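Local coordinates for RNA-dependent RNA polymerase (Farallon virus, PDB 6DX5), which probably acts as an RNA-directed RNA polymerase, its N-terminal part, crystallised here, being a viral OTU cysteine protease domain of the deubiquitinase type, at residues R108-D111 / L112-D116. Numbering follows the deposited sequence.
Sequences RGLD and LYLED
Two consecutive turns of the alpha helix 103-117, in the OTU-like cysteine protease domain, meet here through backbone bonds and a leucine pair, Leu110 and Leu114, spaced i to i+4. Four successive amides donate four residues back, which identifies regular alpha geometry: Leu112 N to Arg108 O, Tyr113 N to Gly109 O, Leu114 N to Leu110 O and Glu115 N to Asp111 O. The Leu114 N to Leu110 O bond, 2.9 Å long, is the straightest of them, with an N-H...O angle of 171°; the one from Glu115 N to Asp111 O is more bent, at 154°.

Along one flank Leu110 CG lies 3.9 Å from Leu114 CD1, and the two branched ends cross at a slant. Leu110 CB points away from the next turn, but with CG anti to the backbone N (chi1 166°), and hence beside its own carbonyl carbon, the end of the side chain comes nearer that turn; Leu110 CD1 is 4.0 Å from Leu114 CG.

Arg108 and Leu112 pack on helix 72-86, where Glu85 forms a salt bridge with Arg108. Leu114 on Arg65 and Tyr113 on Leu61 and Ala64 face helix 53-66, while Leu110 touches Trp68 of a loop. The Tyr113 hydroxyl is hydrogen-bonded to Glu128, and its side chain lies about 5 Å from a bound DTT, probably from the crystallisation liquor. At the root of that ring, Tyr113 CB rests 3.4 Å from Leu110 O.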
ATOM      1  N   ARG A 108     -14.141 -12.888 -13.652  1.00 39.06           N
ATOM      2  CA  ARG A 108     -14.372 -11.534 -14.145  1.00 40.94           C
ATOM      3  C   ARG A 108     -13.287 -10.568 -13.680  1.00 36.66           C
ATOM      4  O   ARG A 108     -12.894  -9.667 -14.433  1.00 37.75           O
ATOM      5  CB  ARG A 108     -15.748 -11.034 -13.691  1.00 40.28           C
ATOM      6  CG  ARG A 108     -16.138  -9.781 -14.402  1.00 48.51           C
ATOM      7  CD  ARG A 108     -16.528 -10.204 -15.764  1.00 69.14           C
ATOM      8  NE  ARG A 108     -17.574  -9.329 -16.290  1.00 94.70           N
ATOM      9  CZ  ARG A 108     -18.855  -9.349 -15.917  1.00 94.39           C
ATOM     10  NH1 ARG A 108     -19.280 -10.227 -14.990  1.00 92.81           N
ATOM     11  NH2 ARG A 108     -19.711  -8.488 -16.470  1.00 94.66           N
ATOM     12  N   GLY A 109     -12.813 -10.712 -12.430  1.00 37.51           N
ATOM     13  CA  GLY A 109     -11.819  -9.772 -11.907  1.00 28.41           C
ATOM     14  C   GLY A 109     -10.534  -9.833 -12.704  1.00 33.28           C
ATOM     15  O   GLY A 109      -9.959  -8.806 -13.077  1.00 32.33           O
ATOM     16  N   LEU A 110     -10.081 -11.042 -13.006  1.00 29.87           N
ATOM     17  CA  LEU A 110      -8.881 -11.192 -13.818  1.00 30.36           C
ATOM     18  C   LEU A 110      -9.070 -10.585 -15.197  1.00 31.49           C
ATOM     19  O   LEU A 110      -8.178  -9.889 -15.693  1.00 35.90           O
ATOM     20  CB  LEU A 110      -8.504 -12.666 -13.907  1.00 29.10           C
ATOM     21  CG  LEU A 110      -7.478 -12.958 -14.988  1.00 32.72           C
ATOM     22  CD1 LEU A 110      -6.147 -12.356 -14.571  1.00 29.02           C
ATOM     23  CD2 LEU A 110      -7.381 -14.502 -15.204  1.00 33.20           C
ATOM     24  N   ASP A 111     -10.229 -10.821 -15.829  1.00 36.89           N
ATOM     25  CA  ASP A 111     -10.475 -10.229 -17.149  1.00 38.26           C
ATOM     26  C   ASP A 111     -10.477  -8.691 -17.104  1.00 42.87           C
ATOM     27  O   ASP A 111      -9.972  -8.046 -18.033  1.00 38.48           O
ATOM     28  CB  ASP A 111     -11.783 -10.749 -17.758  1.00 39.10           C
ATOM     29  CG  ASP A 111     -11.774 -12.280 -18.000  1.00 61.86           C
ATOM     30  OD1 ASP A 111     -12.863 -12.888 -17.869  1.00 76.35           O
ATOM     31  OD2 ASP A 111     -10.707 -12.882 -18.302  1.00 65.06           O
ATOM     32  N   LEU A 112     -11.039  -8.087 -16.040  1.00 33.14           N
ATOM     33  CA  LEU A 112     -10.952  -6.640 -15.911  1.00 36.71           C
ATOM     34  C   LEU A 112      -9.495  -6.190 -15.776  1.00 41.23           C
ATOM     35  O   LEU A 112      -9.078  -5.215 -16.412  1.00 43.09           O
ATOM     36  CB  LEU A 112     -11.777  -6.157 -14.724  1.00 33.61           C
ATOM     37  CG  LEU A 112     -13.309  -6.362 -14.838  1.00 43.43           C
ATOM     38  CD1 LEU A 112     -13.999  -6.048 -13.516  1.00 45.53           C
ATOM     39  CD2 LEU A 112     -13.921  -5.557 -15.960  1.00 45.03           C
ATOM     40  N   TYR A 113      -8.708  -6.889 -14.953  1.00 41.45           N
ATOM     41  CA  TYR A 113      -7.299  -6.541 -14.807  1.00 34.96           C
ATOM     42  C   TYR A 113      -6.598  -6.578 -16.158  1.00 31.04           C
ATOM     43  O   TYR A 113      -5.912  -5.625 -16.533  1.00 27.34           O
ATOM     44  CB  TYR A 113      -6.595  -7.479 -13.810  1.00 32.12           C
ATOM     45  CG  TYR A 113      -5.076  -7.346 -13.850  1.00 32.51           C
ATOM     46  CD1 TYR A 113      -4.443  -6.226 -13.314  1.00 33.82           C
ATOM     47  CD2 TYR A 113      -4.287  -8.310 -14.457  1.00 32.63           C
ATOM     48  CE1 TYR A 113      -3.073  -6.072 -13.391  1.00 27.94           C
ATOM     49  CE2 TYR A 113      -2.905  -8.166 -14.533  1.00 28.04           C
ATOM     50  CZ  TYR A 113      -2.321  -7.053 -13.977  1.00 28.89           C
ATOM     51  OH  TYR A 113      -0.963  -6.898 -14.047  1.00 29.34           O
ATOM     52  N   LEU A 114      -6.747  -7.683 -16.896  1.00 30.27           N
ATOM     53  CA  LEU A 114      -6.092  -7.815 -18.192  1.00 26.66           C
ATOM     54  C   LEU A 114      -6.544  -6.728 -19.167  1.00 35.72           C
ATOM     55  O   LEU A 114      -5.740  -6.241 -19.970  1.00 38.61           O
ATOM     56  CB  LEU A 114      -6.375  -9.204 -18.786  1.00 33.22           C
ATOM     57  CG  LEU A 114      -5.764 -10.302 -17.938  1.00 32.99           C
ATOM     58  CD1 LEU A 114      -6.135 -11.641 -18.457  1.00 28.12           C
ATOM     59  CD2 LEU A 114      -4.236 -10.066 -17.947  1.00 32.70           C
ATOM     60  N   GLU A 115      -7.824  -6.340 -19.134  1.00 32.56           N
ATOM     61  CA  GLU A 115      -8.281  -5.269 -20.028  1.00 44.06           C
ATOM     62  C   GLU A 115      -7.510  -3.969 -19.795  1.00 44.92           C
ATOM     63  O   GLU A 115      -7.154  -3.274 -20.758  1.00 48.00           O
ATOM     64  CB  GLU A 115      -9.784  -5.017 -19.874  1.00 45.62           C
ATOM     65  CG  GLU A 115     -10.644  -6.023 -20.644  1.00 64.25           C
ATOM     66  CD  GLU A 115     -12.154  -5.840 -20.440  1.00 76.65           C
ATOM     67  OE1 GLU A 115     -12.609  -4.694 -20.203  1.00 78.89           O
ATOM     68  OE2 GLU A 115     -12.878  -6.857 -20.519  1.00 76.30           O
ATOM     69  N   ASP A 116      -7.244  -3.618 -18.529  1.00 38.43           N
ATOM     70  CA  ASP A 116      -6.420  -2.441 -18.267  1.00 37.48           C
ATOM     71  C   ASP A 116      -4.965  -2.728 -18.572  1.00 33.90           C
ATOM     72  O   ASP A 116      -4.294  -1.936 -19.256  1.00 35.52           O
ATOM     73  CB  ASP A 116      -6.547  -1.975 -16.817  1.00 44.23           C
ATOM     74  CG  ASP A 116      -7.874  -1.271 -16.523  1.00 54.29           C
ATOM     75  OD1 ASP A 116      -8.659  -0.949 -17.462  1.00 54.99           O
ATOM     76  OD2 ASP A 116      -8.125  -1.052 -15.315  1.00 58.24           O
TER